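Local structure of Baccell_00875 (Bacteroides cellulosilyticus DSM 14838, 5NO8) at residues 175-180 against 246-251; 369-374 against 652-657; 460-465 against 504-509. The protein probably acts as a polysaccharide lyase that removes L-rhamnose caps attached to glucuronic acid on complex arabinogalactan proteins. One frame throughout, in Å; residues are numbered along the deposited sequence.

How the contacts relate
The three contacts do not touch and share no helix or strand. Contact 1 is fully buried and joins strand 175-180 of a large antiparallel sheet to helix 245-254. Its chemistry is aromatic and amide stacking. Contacts 2 and 3 are partly buried and lie across the chain's centre from contact 1, with centres 38 and 48 Å away. Contact 2 is polar, with a salt bridge and a hydrogen bond from one lysine to the turn of a beta-hairpin. Contact 3 lies farthest out, about 35 Å from the chain's centre, where a tyrosine bridges helix 448-465 and the end of helix 496-505. In sequence, both segments of contact 3 fall between those of contact 2.

Contact 1: 175-180 against 246-251; sequences YVNAIR and DDFRHK
Phe248 turns one ring face to Asn177 and a ring edge to Tyr175. Phe248 belongs to helix 245-254, while the other two project from strand 175-180. The helix and strand segments run roughly antiparallel, with their axes 10.3 Å apart. Phe248 CG stands anti to the backbone N (chi1 174°), which sends the ring out toward the strand.

Asn177 CB lies over the middle of the Phe248 ring, 3.9 Å from its centroid, in a CH-pi contact. The amide of Asn177 continues over the ring, with Asn177 CG 3.9 Å from Phe248 CG. The amide and ring planes are only 7° apart, so the two flat groups are stacked. Tyr175 meets Phe248 differently. The edge of Phe248 points at the face of Tyr175 in a T-shaped pair, with planes at 67° and centroids 5.2 Å apart. The closest atoms of this pair are Phe248 CZ and Tyr175 CD1, at 3.6 Å. Val176 O approaches the same ring obliquely, 3.6 Å from Phe248 CE1.

Asn177 ND2 is hydrogen-bonded to Asn245 OD1, just before the helix segment, and Asn177 OD1 takes a weak hydrogen bond from His242 NE2. Phe240 and His242 of strand 232-242 also touch Phe248. The packing joins the helix to the sheet through an aromatic side chain. Both ends of the buried amide have a polar partner while its flat side stacks on a ring.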
loop_
_atom_site.group_PDB
_atom_site.type_symbol
_atom_site.label_atom_id
_atom_site.label_comp_id
_atom_site.label_asym_id
_atom_site.label_seq_id
_atom_site.Cartn_x
_atom_site.Cartn_y
_atom_site.Cartn_z
ATOM N N TYR A 175 6.412 9.928 12.494
ATOM C CA TYR A 175 5.489 9.253 13.365
ATOM C C TYR A 175 5.176 7.850 12.869
ATOM O O TYR A 175 5.470 7.481 11.743
ATOM C CB TYR A 175 4.197 10.068 13.540
ATOM C CG TYR A 175 3.363 10.245 12.294
ATOM C CD1 TYR A 175 2.612 9.195 11.757
ATOM C CD2 TYR A 175 3.336 11.463 11.636
ATOM C CE1 TYR A 175 1.861 9.365 10.620
ATOM C CE2 TYR A 175 2.560 11.647 10.522
ATOM C CZ TYR A 175 1.822 10.592 10.025
ATOM O OH TYR A 175 1.096 10.756 8.882
ATOM N N VAL A 176 4.541 7.083 13.748
ATOM C CA VAL A 176 3.879 5.848 13.390
ATOM C C VAL A 176 2.473 5.863 14.007
ATOM O O VAL A 176 2.299 6.145 15.199
ATOM C CB VAL A 176 4.632 4.582 13.847
ATOM C CG1 VAL A 176 3.894 3.355 13.364
ATOM C CG2 VAL A 176 6.078 4.539 13.342
ATOM N N ASN A 177 1.471 5.616 13.169
ATOM C CA ASN A 177 0.105 5.471 13.618
ATOM C C ASN A 177 -0.270 4.019 13.404
ATOM O O ASN A 177 -0.401 3.584 12.275
ATOM C CB ASN A 177 -0.794 6.402 12.831
ATOM C CG ASN A 177 -2.230 6.365 13.302
ATOM O OD1 ASN A 177 -2.516 5.892 14.417
ATOM N ND2 ASN A 177 -3.143 6.829 12.460
ATOM N N ALA A 178 -0.378 3.249 14.497
ATOM C CA ALA A 178 -0.693 1.853 14.435
ATOM C C ALA A 178 -2.160 1.630 14.751
ATOM O O ALA A 178 -2.602 1.823 15.872
ATOM C CB ALA A 178 0.202 1.087 15.377
ATOM N N ILE A 179 -2.917 1.261 13.719
ATOM C CA ILE A 179 -4.365 1.109 13.817
ATOM C C ILE A 179 -4.704 -0.366 13.908
ATOM O O ILE A 179 -4.372 -1.142 13.027
ATOM C CB ILE A 179 -5.060 1.756 12.604
ATOM C CG1 ILE A 179 -4.752 3.257 12.525
ATOM C CG2 ILE A 179 -6.557 1.512 12.638
ATOM C CD1 ILE A 179 -5.208 4.085 13.700
ATOM N N ARG A 180 -5.326 -0.773 15.003
ATOM C CA ARG A 180 -5.777 -2.148 15.142
ATOM C C ARG A 180 -6.624 -2.513 13.936
ATOM O O ARG A 180 -7.466 -1.722 13.500
ATOM C CB ARG A 180 -6.586 -2.333 16.429
ATOM C CG ARG A 180 -6.827 -3.790 16.812
ATOM C CD ARG A 180 -7.915 -3.848 17.874
ATOM N NE ARG A 180 -7.629 -2.968 19.005
ATOM C CZ ARG A 180 -7.099 -3.319 20.177
ATOM N NH1 ARG A 180 -6.797 -4.574 20.467
ATOM N NH2 ARG A 180 -6.878 -2.383 21.081
ATOM N N ASP A 246 -8.233 11.293 14.174
ATOM C CA ASP A 246 -8.355 12.664 14.686
ATOM C C ASP A 246 -7.681 12.835 16.023
ATOM O O ASP A 246 -7.070 13.855 16.288
ATOM C CB ASP A 246 -9.833 13.093 14.827
ATOM C CG ASP A 246 -10.487 13.432 13.512
ATOM O OD1 ASP A 246 -9.777 13.699 12.510
ATOM O OD2 ASP A 246 -11.749 13.460 13.485
ATOM N N ASP A 247 -7.857 11.849 16.899
ATOM C CA ASP A 247 -7.278 11.887 18.220
ATOM C C ASP A 247 -5.755 11.773 18.107
ATOM O O ASP A 247 -5.027 12.497 18.789
ATOM C CB ASP A 247 -7.846 10.743 19.049
ATOM C CG ASP A 247 -7.497 10.841 20.522
ATOM O OD1 ASP A 247 -7.491 11.952 21.070
ATOM O OD2 ASP A 247 -7.249 9.787 21.148
ATOM N N PHE A 248 -5.295 10.889 17.224
ATOM C CA PHE A 248 -3.842 10.778 16.933
ATOM C C PHE A 248 -3.269 12.124 16.503
ATOM O O PHE A 248 -2.285 12.602 17.072
ATOM C CB PHE A 248 -3.564 9.731 15.866
ATOM C CG PHE A 248 -2.114 9.679 15.444
ATOM C CD1 PHE A 248 -1.157 9.046 16.245
ATOM C CD2 PHE A 248 -1.704 10.264 14.259
ATOM C CE1 PHE A 248 0.175 8.998 15.871
ATOM C CE2 PHE A 248 -0.355 10.254 13.879
ATOM C CZ PHE A 248 0.583 9.606 14.681
ATOM N N ARG A 249 -3.922 12.758 15.543
ATOM C CA ARG A 249 -3.452 14.066 15.062
ATOM C C ARG A 249 -3.428 15.138 16.128
ATOM O O ARG A 249 -2.462 15.916 16.241
ATOM C CB ARG A 249 -4.290 14.538 13.866
ATOM C CG ARG A 249 -3.939 13.817 12.578
ATOM C CD ARG A 249 -4.636 14.419 11.376
ATOM N NE ARG A 249 -6.045 14.093 11.340
ATOM C CZ ARG A 249 -6.607 13.082 10.663
ATOM N NH1 ARG A 249 -5.915 12.214 9.940
ATOM N NH2 ARG A 249 -7.915 12.925 10.727
ATOM N N HIS A 250 -4.474 15.156 16.950
ATOM C CA HIS A 250 -4.559 16.099 18.058
ATOM C C HIS A 250 -3.405 15.910 19.033
ATOM O O HIS A 250 -2.734 16.867 19.419
ATOM C CB HIS A 250 -5.915 15.939 18.789
ATOM C CG HIS A 250 -6.114 16.917 19.908
ATOM N ND1 HIS A 250 -6.275 18.270 19.695
ATOM C CD2 HIS A 250 -6.138 16.742 21.250
ATOM C CE1 HIS A 250 -6.400 18.888 20.859
ATOM N NE2 HIS A 250 -6.316 17.983 21.818
ATOM N N LYS A 251 -3.170 14.665 19.410
ATOM C CA LYS A 251 -2.104 14.316 20.345
ATOM C C LYS A 251 -0.715 14.600 19.769
ATOM O O LYS A 251 0.176 15.099 20.488
ATOM C CB LYS A 251 -2.237 12.857 20.742
ATOM C CG LYS A 251 -3.403 12.625 21.697
ATOM C CD LYS A 251 -3.550 11.135 21.966
ATOM C CE LYS A 251 -4.774 10.783 22.803
ATOM N NZ LYS A 251 -4.557 11.116 24.207
#

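Contact 2: 369-374 against 652-657; sequences YDNEGD and DGKASC
The backbones at Asn371 and Lys654 come closest, with their CA atoms 7.1 Å apart. Segment 369-374 leaves a short strand and turns through helical backbone angles at 371-373, while segment 652-657 is irregular. Lys654 carries the contact. Its chain is extended beyond CG and passes alongside Asn371, running the opposite way. Lys654 CD lies 4.1 Å from Asn371 CB, so the lysine methylenes pack on the asparagine side chain.

Beyond this, the ammonium has two acceptors in the turn. Lys654 NZ forms a salt bridge with Asp374 OD1 at 2.8 Å, and Asp374 OD1 meets it with its syn lone pair. The Asp374 side chain meets the lysine at about a right angle. Lys654 NZ also donates to Asn371 O at 3.2 Å, in the carbonyl plane and on a lone pair, with a C=O...N angle of 136°. At the other end of the residue, Lys654 N donates to Asp652 OD1 at 3.3 Å, from above the carboxylate plane. Lys654 also touches Phe348 of helix 338-352.

Two motifs meet here. Asp652 forms an Asx turn, and Asn371 and Asp374 lie in the turn of the beta-hairpin that links antiparallel strands 369-370 and 375-376.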
loop_
_atom_site.group_PDB
_atom_site.type_symbol
_atom_site.label_atom_id
_atom_site.label_comp_id
_atom_site.label_asym_id
_atom_site.label_seq_id
_atom_site.Cartn_x
_atom_site.Cartn_y
_atom_site.Cartn_z
ATOM N N TYR A 369 6.028 -7.161 -19.809
ATOM C CA TYR A 369 7.061 -6.504 -20.582
ATOM C C TYR A 369 8.218 -6.129 -19.690
ATOM O O TYR A 369 8.002 -5.635 -18.575
ATOM C CB TYR A 369 6.489 -5.229 -21.220
ATOM C CG TYR A 369 7.361 -4.567 -22.261
ATOM C CD1 TYR A 369 7.309 -4.967 -23.596
ATOM C CD2 TYR A 369 8.200 -3.506 -21.935
ATOM C CE1 TYR A 369 8.086 -4.347 -24.555
ATOM C CE2 TYR A 369 8.990 -2.880 -22.887
ATOM C CZ TYR A 369 8.923 -3.312 -24.200
ATOM O OH TYR A 369 9.670 -2.697 -25.157
ATOM N N ASP A 370 9.429 -6.336 -20.195
ATOM C CA ASP A 370 10.645 -6.020 -19.470
ATOM C C ASP A 370 11.145 -4.674 -19.923
ATOM O O ASP A 370 11.641 -4.539 -21.057
ATOM C CB ASP A 370 11.704 -7.107 -19.705
ATOM C CG ASP A 370 12.968 -6.901 -18.860
ATOM O OD1 ASP A 370 13.265 -5.780 -18.409
ATOM O OD2 ASP A 370 13.674 -7.890 -18.626
ATOM N N ASN A 371 11.017 -3.675 -19.051
ATOM C CA ASN A 371 11.416 -2.302 -19.410
ATOM C C ASN A 371 12.917 -2.095 -19.512
ATOM O O ASN A 371 13.340 -1.185 -20.206
ATOM C CB ASN A 371 10.817 -1.277 -18.454
ATOM C CG ASN A 371 9.302 -1.228 -18.553
ATOM O OD1 ASN A 371 8.609 -1.185 -17.552
ATOM N ND2 ASN A 371 8.797 -1.240 -19.761
ATOM N N GLU A 372 13.713 -2.930 -18.845
ATOM C CA GLU A 372 15.183 -2.883 -19.019
ATOM C C GLU A 372 15.636 -3.436 -20.373
ATOM O O GLU A 372 16.511 -2.867 -21.011
ATOM C CB GLU A 372 15.894 -3.616 -17.882
ATOM C CG GLU A 372 15.719 -2.913 -16.549
ATOM C CD GLU A 372 16.304 -3.676 -15.346
ATOM O OE1 GLU A 372 16.308 -4.937 -15.322
ATOM O OE2 GLU A 372 16.720 -2.980 -14.390
ATOM N N GLY A 373 15.039 -4.541 -20.797
ATOM C CA GLY A 373 15.365 -5.185 -22.073
ATOM C C GLY A 373 14.589 -4.637 -23.260
ATOM O O GLY A 373 14.925 -4.951 -24.398
ATOM N N ASP A 374 13.551 -3.839 -23.004
ATOM C CA ASP A 374 12.643 -3.348 -24.049
ATOM C C ASP A 374 12.081 -4.510 -24.893
ATOM O O ASP A 374 12.167 -4.506 -26.134
ATOM C CB ASP A 374 13.340 -2.283 -24.926
ATOM C CG ASP A 374 13.617 -0.993 -24.171
ATOM O OD1 ASP A 374 12.676 -0.401 -23.619
ATOM O OD2 ASP A 374 14.779 -0.567 -24.128
ATOM N N ASP A 652 6.947 8.006 -21.138
ATOM C CA ASP A 652 7.170 7.300 -22.406
ATOM C C ASP A 652 6.199 6.154 -22.640
ATOM O O ASP A 652 6.408 5.380 -23.561
ATOM C CB ASP A 652 8.630 6.805 -22.491
ATOM C CG ASP A 652 9.033 5.906 -21.311
ATOM O OD1 ASP A 652 8.212 5.674 -20.381
ATOM O OD2 ASP A 652 10.212 5.472 -21.289
ATOM N N GLY A 653 5.188 6.006 -21.784
ATOM C CA GLY A 653 4.199 4.961 -21.918
ATOM C C GLY A 653 4.522 3.688 -21.173
ATOM O O GLY A 653 3.691 2.806 -21.128
ATOM N N LYS A 654 5.735 3.578 -20.621
ATOM C CA LYS A 654 6.116 2.398 -19.831
ATOM C C LYS A 654 5.369 2.446 -18.492
ATOM O O LYS A 654 4.831 3.490 -18.083
ATOM C CB LYS A 654 7.626 2.350 -19.615
ATOM C CG LYS A 654 8.386 1.961 -20.868
ATOM C CD LYS A 654 9.904 2.034 -20.667
ATOM C CE LYS A 654 10.667 1.415 -21.836
ATOM N NZ LYS A 654 12.132 1.398 -21.580
ATOM N N ALA A 655 5.335 1.310 -17.802
ATOM C CA ALA A 655 4.681 1.231 -16.525
ATOM C C ALA A 655 5.438 0.251 -15.626
ATOM O O ALA A 655 6.237 -0.555 -16.117
ATOM C CB ALA A 655 3.250 0.791 -16.679
ATOM N N SER A 656 5.150 0.333 -14.342
ATOM C CA SER A 656 5.779 -0.559 -13.355
ATOM C C SER A 656 4.744 -1.302 -12.515
ATOM O O SER A 656 3.769 -0.716 -12.061
ATOM C CB SER A 656 6.703 0.250 -12.444
ATOM O OG SER A 656 7.181 -0.568 -11.385
ATOM N N CYS A 657 5.031 -2.576 -12.231
ATOM C CA CYS A 657 4.135 -3.404 -11.425
ATOM C C CYS A 657 4.152 -3.114 -9.931
ATOM O O CYS A 657 3.242 -3.556 -9.241
ATOM C CB CYS A 657 4.391 -4.899 -11.676
ATOM S SG CYS A 657 5.959 -5.491 -11.069
#

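Contact 3: 460-465 against 504-509; sequences QMYKVT and KEAGMK
Met461 O, one residue before the Tyr462 that reaches across to Ala506, accepts two hydrogen bonds from Thr465. Thr465 OG1 donates at 2.7 Å to Met461 O, and Thr465 N donates to it at 3.0 Å. The two donors come from opposite faces of the carbonyl plane, with the hydroxyl tilted 29° from that plane. This holds the last turn of helix 448-465. Thr465 OG1 is also bonded to Asp467 N.

The partner is the end of helix 496-505, closed by a Schellman motif. Gly507 takes positive phi there, and Gly507 N bonds back to Lys504 O at 3.1 Å. The next residue, Met508, is the N-cap of helix 509-529.

Tyr462 reaches from helix 448-465 to the end of helix 496-505. With chi1 at 168°, the ring swings away from its own backbone N and extends toward Ala506. Tyr462 OH lies 3.7 Å from Glu505 CB. The Glu505 side chain crosses that of Tyr462 obliquely, with carboxylate and ring planes 46° apart. Glu505 OE2 is held by Gln501 NE2. Tyr462 also touches Val471 of helix 469-485. Tyr462 CZ lies 4.1 Å from Ala506 CB, and Glu505 OE1 sits at the ring edge, 3.8 Å from Tyr462 CE2.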
loop_
_atom_site.group_PDB
_atom_site.type_symbol
_atom_site.label_atom_id
_atom_site.label_comp_id
_atom_site.label_asym_id
_atom_site.label_seq_id
_atom_site.Cartn_x
_atom_site.Cartn_y
_atom_site.Cartn_z
ATOM N N GLN A 460 -17.460 -5.653 -21.387
ATOM C CA GLN A 460 -16.935 -4.405 -21.972
ATOM C C GLN A 460 -16.898 -4.487 -23.507
ATOM O O GLN A 460 -17.212 -3.505 -24.193
ATOM C CB GLN A 460 -15.530 -4.112 -21.438
ATOM C CG GLN A 460 -15.447 -3.883 -19.935
ATOM C CD GLN A 460 -15.960 -2.537 -19.486
ATOM O OE1 GLN A 460 -16.530 -1.773 -20.270
ATOM N NE2 GLN A 460 -15.788 -2.247 -18.190
ATOM N N MET A 461 -16.478 -5.636 -24.035
ATOM C CA MET A 461 -16.453 -5.873 -25.487
ATOM C C MET A 461 -17.833 -5.801 -26.154
ATOM O O MET A 461 -17.913 -5.453 -27.339
ATOM C CB MET A 461 -15.759 -7.180 -25.839
ATOM C CG MET A 461 -14.252 -7.198 -25.654
ATOM S SD MET A 461 -13.382 -6.019 -26.674
ATOM C CE MET A 461 -13.593 -6.644 -28.362
ATOM N N TYR A 462 -18.908 -6.077 -25.421
ATOM C CA TYR A 462 -20.255 -5.788 -25.923
ATOM C C TYR A 462 -20.430 -4.302 -26.183
ATOM O O TYR A 462 -20.957 -3.910 -27.221
ATOM C CB TYR A 462 -21.326 -6.272 -24.946
ATOM C CG TYR A 462 -22.741 -5.793 -25.221
ATOM C CD1 TYR A 462 -23.416 -6.142 -26.405
ATOM C CD2 TYR A 462 -23.418 -5.032 -24.282
ATOM C CE1 TYR A 462 -24.722 -5.726 -26.627
ATOM C CE2 TYR A 462 -24.714 -4.608 -24.495
ATOM C CZ TYR A 462 -25.367 -4.961 -25.662
ATOM O OH TYR A 462 -26.657 -4.498 -25.820
ATOM N N LYS A 463 -19.956 -3.476 -25.248
ATOM C CA LYS A 463 -20.040 -2.011 -25.399
ATOM C C LYS A 463 -19.232 -1.521 -26.604
ATOM O O LYS A 463 -19.617 -0.553 -27.222
ATOM C CB LYS A 463 -19.597 -1.286 -24.113
ATOM C CG LYS A 463 -20.400 -1.656 -22.869
ATOM C CD LYS A 463 -19.906 -0.930 -21.625
ATOM C CE LYS A 463 -20.474 0.470 -21.516
ATOM N NZ LYS A 463 -19.990 1.151 -20.289
ATOM N N VAL A 464 -18.137 -2.189 -26.937
ATOM C CA VAL A 464 -17.308 -1.832 -28.094
ATOM C C VAL A 464 -18.005 -2.192 -29.407
ATOM O O VAL A 464 -17.987 -1.407 -30.357
ATOM C CB VAL A 464 -15.940 -2.550 -28.042
ATOM C CG1 VAL A 464 -15.108 -2.327 -29.305
ATOM C CG2 VAL A 464 -15.151 -2.089 -26.808
ATOM N N THR A 465 -18.597 -3.386 -29.449
ATOM C CA THR A 465 -19.008 -4.014 -30.706
ATOM C C THR A 465 -20.503 -4.071 -30.955
ATOM O O THR A 465 -20.891 -4.278 -32.092
ATOM C CB THR A 465 -18.508 -5.470 -30.774
ATOM O OG1 THR A 465 -19.064 -6.218 -29.684
ATOM C CG2 THR A 465 -17.007 -5.533 -30.732
ATOM N N LYS A 504 -29.392 -6.363 -19.278
ATOM C CA LYS A 504 -30.565 -5.502 -19.479
ATOM C C LYS A 504 -30.556 -4.890 -20.884
ATOM O O LYS A 504 -31.562 -4.987 -21.597
ATOM C CB LYS A 504 -30.676 -4.407 -18.408
ATOM N N GLU A 505 -29.409 -4.337 -21.299
ATOM C CA GLU A 505 -29.265 -3.694 -22.620
ATOM C C GLU A 505 -29.373 -4.667 -23.788
ATOM O O GLU A 505 -29.883 -4.306 -24.845
ATOM C CB GLU A 505 -27.928 -2.943 -22.737
ATOM C CG GLU A 505 -27.861 -1.663 -21.917
ATOM C CD GLU A 505 -26.461 -1.023 -21.854
ATOM O OE1 GLU A 505 -25.450 -1.626 -22.314
ATOM O OE2 GLU A 505 -26.381 0.109 -21.318
ATOM N N ALA A 506 -28.868 -5.883 -23.609
ATOM C CA ALA A 506 -28.968 -6.909 -24.628
ATOM C C ALA A 506 -30.357 -7.565 -24.662
ATOM O O ALA A 506 -30.603 -8.403 -25.523
ATOM C CB ALA A 506 -27.899 -7.966 -24.431
ATOM N N GLY A 507 -31.236 -7.211 -23.722
ATOM C CA GLY A 507 -32.590 -7.755 -23.672
ATOM C C GLY A 507 -32.680 -9.187 -23.169
ATOM O O GLY A 507 -33.720 -9.814 -23.328
ATOM N N MET A 508 -31.619 -9.700 -22.546
ATOM C CA MET A 508 -31.565 -11.103 -22.109
ATOM C C MET A 508 -32.164 -11.220 -20.709
ATOM O O MET A 508 -31.443 -11.283 -19.703
ATOM C CB MET A 508 -30.130 -11.610 -22.146
ATOM C CG MET A 508 -29.568 -11.703 -23.542
ATOM S SD MET A 508 -27.784 -11.917 -23.490
ATOM C CE MET A 508 -27.419 -12.270 -25.211
ATOM N N LYS A 509 -33.495 -11.248 -20.670
ATOM C CA LYS A 509 -34.289 -11.156 -19.437
ATOM C C LYS A 509 -34.106 -12.339 -18.490
ATOM O O LYS A 509 -33.947 -12.120 -17.293
ATOM C CB LYS A 509 -35.784 -10.998 -19.758
ATOM C CG LYS A 509 -36.184 -9.602 -20.229
ATOM C CD LYS A 509 -36.675 -8.726 -19.077
ATOM C CE LYS A 509 -38.129 -9.017 -18.702
ATOM N NZ LYS A 509 -39.098 -8.401 -19.655
#